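Local coordinates for MHC class I protein (Ginglymostoma cirratum, PDB 6LUP), which probably presents bound peptides at the cell surface for recognition by T cells, as other MHC class I molecules do, at residues D77-R82 with T118-L123; K127-T132 with K143-M148. All coordinates share one frame; numbering follows the deposited sequence.

Interaction 1. Residues D77-R82 with T118-L123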
ATOM      1  N   ASP A  77     -19.197 -16.690  -3.078  1.00 69.21           N
ATOM      2  CA  ASP A  77     -20.147 -17.681  -3.581  1.00 72.31           C
ATOM      3  C   ASP A  77     -21.429 -17.030  -4.082  1.00 72.47           C
ATOM      4  O   ASP A  77     -21.969 -17.437  -5.107  1.00 75.26           O
ATOM      5  CB  ASP A  77     -20.474 -18.734  -2.519  1.00 73.90           C
ATOM      6  CG  ASP A  77     -19.319 -19.687  -2.264  1.00 75.70           C
ATOM      7  OD1 ASP A  77     -18.446 -19.357  -1.431  1.00 74.98           O
ATOM      8  OD2 ASP A  77     -19.290 -20.771  -2.892  1.00 77.78           O
ATOM      9  N   ILE A  78     -21.907 -16.020  -3.361  1.00 70.74           N
ATOM     10  CA  ILE A  78     -23.120 -15.296  -3.747  1.00 71.03           C
ATOM     11  C   ILE A  78     -22.955 -14.619  -5.110  1.00 72.61           C
ATOM     12  O   ILE A  78     -23.819 -14.743  -5.982  1.00 74.41           O
ATOM     13  CB  ILE A  78     -23.553 -14.269  -2.671  1.00 68.61           C
ATOM     14  CG1 ILE A  78     -24.006 -14.990  -1.395  1.00 67.50           C
ATOM     15  CG2 ILE A  78     -24.678 -13.378  -3.187  1.00 68.68           C
ATOM     16  CD1 ILE A  78     -24.107 -14.098  -0.175  1.00 65.55           C
ATOM     17  N   LEU A  79     -21.834 -13.925  -5.292  1.00 72.26           N
ATOM     18  CA  LEU A  79     -21.593 -13.161  -6.513  1.00 73.85           C
ATOM     19  C   LEU A  79     -21.229 -14.029  -7.717  1.00 76.61           C
ATOM     20  O   LEU A  79     -21.485 -13.646  -8.858  1.00 77.93           O
ATOM     21  CB  LEU A  79     -20.543 -12.071  -6.279  1.00 71.70           C
ATOM     22  CG  LEU A  79     -20.967 -10.917  -5.365  1.00 70.19           C
ATOM     23  CD1 LEU A  79     -19.823  -9.934  -5.186  1.00 69.01           C
ATOM     24  CD2 LEU A  79     -22.205 -10.198  -5.880  1.00 70.69           C
ATOM     25  N   SER A  80     -20.638 -15.195  -7.458  1.00 78.19           N
ATOM     26  CA  SER A  80     -20.370 -16.173  -8.511  1.00 80.95           C
ATOM     27  C   SER A  80     -21.679 -16.661  -9.122  1.00 83.38           C
ATOM     28  O   SER A  80     -21.799 -16.769 -10.343  1.00 85.36           O
ATOM     29  CB  SER A  80     -19.571 -17.357  -7.966  1.00 80.87           C
ATOM     30  OG  SER A  80     -18.260 -16.962  -7.607  1.00 79.53           O
ATOM     31  N   LYS A  81     -22.654 -16.936  -8.258  1.00 83.65           N
ATOM     32  CA  LYS A  81     -23.986 -17.347  -8.682  1.00 86.56           C
ATOM     33  C   LYS A  81     -24.676 -16.238  -9.477  1.00 87.28           C
ATOM     34  O   LYS A  81     -25.331 -16.509 -10.485  1.00 90.37           O
ATOM     35  CB  LYS A  81     -24.832 -17.747  -7.467  1.00 86.81           C
ATOM     36  CG  LYS A  81     -26.139 -18.442  -7.819  1.00 91.18           C
ATOM     37  CD  LYS A  81     -26.877 -18.926  -6.580  1.00 91.69           C
ATOM     38  CE  LYS A  81     -28.202 -19.575  -6.951  1.00 93.47           C
ATOM     39  NZ  LYS A  81     -28.998 -19.935  -5.746  1.00 92.21           N
ATOM     40  N   ARG A  82     -24.511 -14.998  -9.023  1.00 84.82           N
ATOM     41  CA  ARG A  82     -25.128 -13.839  -9.664  1.00 85.16           C
ATOM     42  C   ARG A  82     -24.553 -13.546 -11.047  1.00 86.88           C
ATOM     43  O   ARG A  82     -25.266 -13.078 -11.936  1.00 88.12           O
ATOM     44  CB  ARG A  82     -24.987 -12.599  -8.784  1.00 82.75           C
ATOM     45  CG  ARG A  82     -25.891 -12.581  -7.566  1.00 81.81           C
ATOM     46  CD  ARG A  82     -25.919 -11.191  -6.962  1.00 80.32           C
ATOM     47  NE  ARG A  82     -26.519 -11.182  -5.632  1.00 79.19           N
ATOM     48  CZ  ARG A  82     -26.428 -10.168  -4.776  1.00 78.25           C
ATOM     49  NH1 ARG A  82     -25.765  -9.064  -5.107  1.00 76.88           N
ATOM     50  NH2 ARG A  82     -27.009 -10.254  -3.585  1.00 77.89           N
ATOM     51  N   THR A 118     -13.147  -5.026  -9.396  1.00 52.71           N
ATOM     52  CA  THR A 118     -13.967  -4.030 -10.095  1.00 53.33           C
ATOM     53  C   THR A 118     -15.062  -3.490  -9.172  1.00 52.96           C
ATOM     54  O   THR A 118     -15.580  -4.219  -8.321  1.00 52.09           O
ATOM     55  CB  THR A 118     -14.622  -4.597 -11.377  1.00 54.97           C
ATOM     56  OG1 THR A 118     -15.442  -5.721 -11.045  1.00 55.37           O
ATOM     57  CG2 THR A 118     -13.570  -5.019 -12.396  1.00 55.57           C
ATOM     58  N   ASP A 119     -15.403  -2.212  -9.351  1.00 53.22           N
ATOM     59  CA  ASP A 119     -16.444  -1.556  -8.560  1.00 53.02           C
ATOM     60  C   ASP A 119     -17.679  -2.429  -8.417  1.00 53.35           C
ATOM     61  O   ASP A 119     -18.237  -2.899  -9.405  1.00 55.12           O
ATOM     62  CB  ASP A 119     -16.836  -0.216  -9.187  1.00 53.99           C
ATOM     63  CG  ASP A 119     -15.822   0.879  -8.919  1.00 53.81           C
ATOM     64  OD1 ASP A 119     -14.685   0.577  -8.495  1.00 53.35           O
ATOM     65  OD2 ASP A 119     -16.168   2.055  -9.137  1.00 54.91           O
ATOM     66  N   PHE A 120     -18.086  -2.663  -7.178  1.00 52.40           N
ATOM     67  CA  PHE A 120     -19.285  -3.438  -6.925  1.00 53.07           C
ATOM     68  C   PHE A 120     -20.382  -2.549  -6.357  1.00 53.25           C
ATOM     69  O   PHE A 120     -21.440  -2.401  -6.966  1.00 55.10           O
ATOM     70  CB  PHE A 120     -18.983  -4.623  -6.004  1.00 52.29           C
ATOM     71  CG  PHE A 120     -20.208  -5.342  -5.518  1.00 53.10           C
ATOM     72  CD1 PHE A 120     -21.113  -5.903  -6.418  1.00 54.58           C
ATOM     73  CD2 PHE A 120     -20.453  -5.470  -4.154  1.00 52.04           C
ATOM     74  CE1 PHE A 120     -22.243  -6.565  -5.967  1.00 55.02           C
ATOM     75  CE2 PHE A 120     -21.580  -6.133  -3.697  1.00 52.59           C
ATOM     76  CZ  PHE A 120     -22.477  -6.681  -4.605  1.00 54.00           C
ATOM     77  N   ILE A 121     -20.116  -1.948  -5.201  1.00 51.80           N
ATOM     78  CA  ILE A 121     -21.083  -1.088  -4.532  1.00 51.55           C
ATOM     79  C   ILE A 121     -20.349  -0.120  -3.600  1.00 50.56           C
ATOM     80  O   ILE A 121     -19.283  -0.444  -3.073  1.00 49.83           O
ATOM     81  CB  ILE A 121     -22.152  -1.930  -3.782  1.00 51.57           C
ATOM     82  CG1 ILE A 121     -23.428  -1.117  -3.538  1.00 52.14           C
ATOM     83  CG2 ILE A 121     -21.594  -2.539  -2.498  1.00 50.13           C
ATOM     84  CD1 ILE A 121     -24.615  -1.948  -3.093  1.00 52.20           C
ATOM     85  N   SER A 122     -20.905   1.075  -3.423  1.00 50.80           N
ATOM     86  CA  SER A 122     -20.333   2.062  -2.507  1.00 50.35           C
ATOM     87  C   SER A 122     -21.405   3.018  -1.996  1.00 51.26           C
ATOM     88  O   SER A 122     -22.473   3.136  -2.600  1.00 52.84           O
ATOM     89  CB  SER A 122     -19.181   2.831  -3.168  1.00 50.17           C
ATOM     90  OG  SER A 122     -19.595   3.467  -4.363  1.00 51.53           O
ATOM     91  N   LEU A 123     -21.125   3.697  -0.886  1.00 50.58           N
ATOM     92  CA  LEU A 123     -22.109   4.586  -0.279  1.00 51.86           C
ATOM     93  C   LEU A 123     -21.903   6.058  -0.617  1.00 53.61           C
ATOM     94  O   LEU A 123     -20.819   6.604  -0.412  1.00 53.05           O
ATOM     95  CB  LEU A 123     -22.143   4.405   1.246  1.00 50.43           C
ATOM     96  CG  LEU A 123     -22.909   5.442   2.083  1.00 50.81           C
ATOM     97  CD1 LEU A 123     -24.417   5.289   1.933  1.00 51.87           C
ATOM     98  CD2 LEU A 123     -22.512   5.366   3.549  1.00 49.62           C
TER

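Interaction 2. Residues K127-T132 with K143-M148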
ATOM      1  N   LYS A 127     -26.221  11.809   0.030  1.00 64.51           N
ATOM      2  CA  LYS A 127     -27.568  11.367  -0.326  1.00 64.83           C
ATOM      3  C   LYS A 127     -28.051  10.228   0.571  1.00 62.63           C
ATOM      4  O   LYS A 127     -29.247   9.951   0.633  1.00 63.37           O
ATOM      5  CB  LYS A 127     -27.612  10.911  -1.789  1.00 66.14           C
ATOM      6  CG  LYS A 127     -27.359  12.005  -2.815  1.00 68.47           C
ATOM      7  CD  LYS A 127     -28.567  12.915  -2.987  1.00 71.41           C
ATOM      8  CE  LYS A 127     -28.339  13.929  -4.096  1.00 73.64           C
ATOM      9  NZ  LYS A 127     -29.439  14.932  -4.176  1.00 75.90           N
ATOM     10  N   MET A 128     -27.108   9.581   1.257  1.00 60.10           N
ATOM     11  CA  MET A 128     -27.361   8.370   2.054  1.00 58.14           C
ATOM     12  C   MET A 128     -28.017   7.256   1.239  1.00 58.22           C
ATOM     13  O   MET A 128     -28.996   6.638   1.666  1.00 58.02           O
ATOM     14  CB  MET A 128     -28.128   8.676   3.347  1.00 57.93           C
ATOM     15  CG  MET A 128     -27.253   9.218   4.468  1.00 56.84           C
ATOM     16  SD  MET A 128     -25.749   8.255   4.760  1.00 55.22           S
ATOM     17  CE  MET A 128     -26.426   6.665   5.232  1.00 53.84           C
ATOM     18  N   VAL A 129     -27.447   7.011   0.064  1.00 58.15           N
ATOM     19  CA  VAL A 129     -27.914   5.973  -0.846  1.00 58.67           C
ATOM     20  C   VAL A 129     -26.703   5.190  -1.364  1.00 57.25           C
ATOM     21  O   VAL A 129     -25.603   5.738  -1.485  1.00 56.40           O
ATOM     22  CB  VAL A 129     -28.770   6.581  -1.998  1.00 60.99           C
ATOM     23  CG1 VAL A 129     -27.905   7.312  -3.021  1.00 61.31           C
ATOM     24  CG2 VAL A 129     -29.627   5.523  -2.673  1.00 61.82           C
ATOM     25  N   TRP A 130     -26.901   3.905  -1.641  1.00 57.08           N
ATOM     26  CA  TRP A 130     -25.838   3.066  -2.188  1.00 56.55           C
ATOM     27  C   TRP A 130     -25.834   3.115  -3.709  1.00 58.38           C
ATOM     28  O   TRP A 130     -26.890   3.084  -4.342  1.00 59.83           O
ATOM     29  CB  TRP A 130     -25.988   1.623  -1.708  1.00 55.61           C
ATOM     30  CG  TRP A 130     -25.812   1.475  -0.229  1.00 54.39           C
ATOM     31  CD1 TRP A 130     -26.787   1.555   0.720  1.00 54.21           C
ATOM     32  CD2 TRP A 130     -24.585   1.225   0.474  1.00 52.66           C
ATOM     33  NE1 TRP A 130     -26.248   1.367   1.972  1.00 52.69           N
ATOM     34  CE2 TRP A 130     -24.899   1.165   1.850  1.00 51.83           C
ATOM     35  CE3 TRP A 130     -23.253   1.043   0.075  1.00 51.70           C
ATOM     36  CZ2 TRP A 130     -23.928   0.932   2.832  1.00 50.05           C
ATOM     37  CZ3 TRP A 130     -22.287   0.810   1.054  1.00 50.01           C
ATOM     38  CH2 TRP A 130     -22.632   0.757   2.414  1.00 49.15           C
ATOM     39  N   VAL A 131     -24.641   3.202  -4.289  1.00 58.61           N
ATOM     40  CA  VAL A 131     -24.495   3.240  -5.744  1.00 60.14           C
ATOM     41  C   VAL A 131     -23.770   2.001  -6.271  1.00 60.05           C
ATOM     42  O   VAL A 131     -22.839   1.495  -5.642  1.00 58.60           O
ATOM     43  CB  VAL A 131     -23.827   4.553  -6.239  1.00 60.33           C
ATOM     44  CG1 VAL A 131     -24.559   5.770  -5.690  1.00 60.85           C
ATOM     45  CG2 VAL A 131     -22.359   4.613  -5.857  1.00 59.19           C
ATOM     46  N   THR A 132     -24.229   1.505  -7.415  1.00 62.14           N
ATOM     47  CA  THR A 132     -23.639   0.334  -8.057  1.00 63.30           C
ATOM     48  C   THR A 132     -23.630   0.506  -9.579  1.00 66.05           C
ATOM     49  O   THR A 132     -24.672   0.774 -10.182  1.00 67.75           O
ATOM     50  CB  THR A 132     -24.363  -0.975  -7.661  1.00 63.58           C
ATOM     51  OG1 THR A 132     -23.835  -2.071  -8.420  1.00 64.15           O
ATOM     52  CG2 THR A 132     -25.875  -0.877  -7.895  1.00 65.01           C
ATOM     53  N   LYS A 143     -31.753  -3.814  -1.168  1.00 67.15           N
ATOM     54  CA  LYS A 143     -31.810  -4.269   0.220  1.00 64.99           C
ATOM     55  C   LYS A 143     -31.169  -3.251   1.158  1.00 62.81           C
ATOM     56  O   LYS A 143     -31.726  -2.924   2.208  1.00 62.20           O
ATOM     57  CB  LYS A 143     -31.121  -5.625   0.376  1.00 65.19           C
ATOM     58  CG  LYS A 143     -31.864  -6.778  -0.278  1.00 67.80           C
ATOM     59  CD  LYS A 143     -30.996  -8.023  -0.390  1.00 68.47           C
ATOM     60  CE  LYS A 143     -30.957  -8.800   0.914  1.00 68.54           C
ATOM     61  NZ  LYS A 143     -30.278 -10.113   0.730  1.00 70.19           N
ATOM     62  N   TRP A 144     -30.004  -2.746   0.760  1.00 60.99           N
ATOM     63  CA  TRP A 144     -29.200  -1.867   1.607  1.00 58.72           C
ATOM     64  C   TRP A 144     -29.755  -0.453   1.729  1.00 59.73           C
ATOM     65  O   TRP A 144     -29.551   0.202   2.750  1.00 58.81           O
ATOM     66  CB  TRP A 144     -27.750  -1.849   1.123  1.00 57.01           C
ATOM     67  CG  TRP A 144     -26.973  -3.084   1.509  1.00 55.24           C
ATOM     68  CD1 TRP A 144     -27.481  -4.276   1.948  1.00 54.92           C
ATOM     69  CD2 TRP A 144     -25.553  -3.248   1.468  1.00 53.93           C
ATOM     70  NE1 TRP A 144     -26.466  -5.166   2.194  1.00 53.69           N
ATOM     71  CE2 TRP A 144     -25.271  -4.562   1.906  1.00 53.48           C
ATOM     72  CE3 TRP A 144     -24.488  -2.413   1.105  1.00 53.28           C
ATOM     73  CZ2 TRP A 144     -23.968  -5.060   1.995  1.00 52.63           C
ATOM     74  CZ3 TRP A 144     -23.194  -2.909   1.190  1.00 52.26           C
ATOM     75  CH2 TRP A 144     -22.946  -4.221   1.631  1.00 52.12           C
ATOM     76  N   ASP A 145     -30.455   0.016   0.698  1.00 62.22           N
ATOM     77  CA  ASP A 145     -31.104   1.330   0.744  1.00 64.09           C
ATOM     78  C   ASP A 145     -32.270   1.343   1.730  1.00 64.76           C
ATOM     79  O   ASP A 145     -32.535   2.360   2.373  1.00 64.65           O
ATOM     80  CB  ASP A 145     -31.584   1.761  -0.647  1.00 66.13           C
ATOM     81  CG  ASP A 145     -30.443   2.199  -1.557  1.00 66.64           C
ATOM     82  OD1 ASP A 145     -29.400   2.677  -1.056  1.00 65.30           O
ATOM     83  OD2 ASP A 145     -30.600   2.073  -2.790  1.00 68.64           O
ATOM     84  N   ARG A 146     -32.954   0.203   1.836  1.00 65.77           N
ATOM     85  CA  ARG A 146     -34.052   0.011   2.786  1.00 66.44           C
ATOM     86  C   ARG A 146     -33.565  -0.019   4.233  1.00 63.91           C
ATOM     87  O   ARG A 146     -34.248   0.481   5.129  1.00 64.29           O
ATOM     88  CB  ARG A 146     -34.807  -1.291   2.476  1.00 68.91           C
ATOM     89  CG  ARG A 146     -36.110  -1.129   1.702  1.00 73.23           C
ATOM     90  CD  ARG A 146     -35.898  -0.529   0.319  1.00 76.35           C
ATOM     91  NE  ARG A 146     -37.148  -0.432  -0.434  1.00 81.01           N
ATOM     92  CZ  ARG A 146     -37.399  -1.068  -1.577  1.00 83.16           C
ATOM     93  NH1 ARG A 146     -36.480  -1.853  -2.132  1.00 83.17           N
ATOM     94  NH2 ARG A 146     -38.571  -0.908  -2.176  1.00 85.48           N
ATOM     95  N   ASP A 147     -32.386  -0.605   4.446  1.00 60.57           N
ATOM     96  CA  ASP A 147     -31.866  -0.857   5.788  1.00 57.41           C
ATOM     97  C   ASP A 147     -31.381   0.418   6.479  1.00 56.16           C
ATOM     98  O   ASP A 147     -30.228   0.821   6.333  1.00 55.36           O
ATOM     99  CB  ASP A 147     -30.756  -1.914   5.741  1.00 55.69           C
ATOM    100  CG  ASP A 147     -30.594  -2.659   7.054  1.00 54.12           C
ATOM    101  OD1 ASP A 147     -30.774  -2.046   8.135  1.00 53.58           O
ATOM    102  OD2 ASP A 147     -30.270  -3.864   7.000  1.00 53.22           O
ATOM    103  N   MET A 148     -32.280   1.031   7.243  1.00 56.04           N
ATOM    104  CA  MET A 148     -32.010   2.269   7.967  1.00 55.60           C
ATOM    105  C   MET A 148     -30.878   2.109   8.983  1.00 53.20           C
ATOM    106  O   MET A 148     -29.888   2.844   8.935  1.00 52.58           O
ATOM    107  CB  MET A 148     -33.284   2.749   8.669  1.00 57.83           C
ATOM    108  CG  MET A 148     -33.117   4.023   9.483  1.00 59.67           C
ATOM    109  SD  MET A 148     -33.453   5.524   8.542  1.00 64.00           S
ATOM    110  CE  MET A 148     -35.247   5.510   8.517  1.00 64.95           C
TER

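Interaction 1. Residues D77-R82 with T118-L123
Leu79 and Phe120 meet from opposite directions, each placed by its first torsion. In Leu79, CG stands beside the backbone N and trans to the carbonyl carbon (chi1 -69°), which sends its branched end off the helix toward the strand. In Phe120 the ring swings opposite its own N (chi1 171°) and reaches back to the helix. The nearest backbones are still well apart, 10.0 Å between Leu79 CA and Phe120 CA, and the gap is bridged by side chains alone.

Both Leu79 methyls are on the same side of the ring plane, but only CD1 lies over the ring. Leu79 CD1 is nearly centred, 4.2 Å from the Phe120 centroid and 10° off the ring normal, the geometry of a CH-pi contact. Leu79 CD2 is offset beyond the CE1-CZ edge, 3.6 Å from Phe120 CE1 and 3.8 Å from Phe120 CZ. Both residues are buried.

Arg82, one helical turn on, approaches differently. Its extended chain runs about perpendicular to the Phe120 side chain, bringing Arg82 NH1 near the ring plane at the edge, 4.1 Å from Phe120 CZ. The guanidinium is turned obliquely to the ring, and its firmer polar partners are Thr140 OG1 and the Trp136 carbonyl, both hydrogen-bonded to NH1.

On the strand, Phe120 and Ile121 both pair with His113 in a classic beta bulge. Leu79 and Phe120 each also pack on an apolar side chain of the bound peptide. A helix-wall leucine packed by CH-pi contact against a floor phenylalanine, with an arginine at the ring's edge, is consistent with the apolar pocket that receives the C-terminal anchor in the class I peptide-binding groove.

Interaction 2. Residues K127-T132 with K143-M148
Val129, which forms a G1 bulge with Met128 opposite Asp124, is the first residue of 127-132 to touch 143-148. Val129 CG2 lies against the carboxylate, 3.3 Å from Asp145 OD1 and 3.6 Å from Asp145 OD2.

Trp130 follows and carries most of the contact. Its backbone N donates to Asp145 OD1 at 2.8 Å, almost straight at 176°, into the syn lone pair of that oxygen. With CG beside that N (chi1 -65°), the indole also offers its edge to the same oxygen, Trp130 CD1 lying 3.4 Å from Asp145 OD1, which is in the ring plane. Over one indole face, Trp144 CB makes a CH-pi contact with the five-membered ring of Trp130, 3.8 Å from its centroid. The six-membered rings form an edge-to-face pair, centroids 4.8 Å apart and planes at 66°: the edge of Trp144 at CE3 points at the face of Trp130.

Trp130 NE1 bonds to Asn151 OD1, while Trp144 NE1 hydrogen-bonds the backbone of the bound peptide.

Lys141 NZ joins the strand and the carboxylate, bonding to Trp130 O and forming a salt bridge with Asp145 OD2. With one oxygen taken by an amide and the other by an ammonium, Asp145 is fixed in rotation and probably stays ionised.

Following the chain, helix 55-82 ends at 77-82, and interaction 1 closes a long loop through strands 91-100 and 108-115 to strand 118-124. Interaction 2 opens only after that closure, so the two neither nest nor cross; it joins 127-132 to 143-148 through a short, mostly helical connection. Their centres lie 15 Å apart, yet they touch through adjacent antiparallel strands: Ser122 O is 2.7 Å from Val131 N, and Phe120 O is 2.8 Å from Thr132 OG1, both probable hydrogen bonds. Interaction 1 thus ties one helical wall to the sheet, and interaction 2 ties helix 135-146 to an edge strand of the sheet, 129-131.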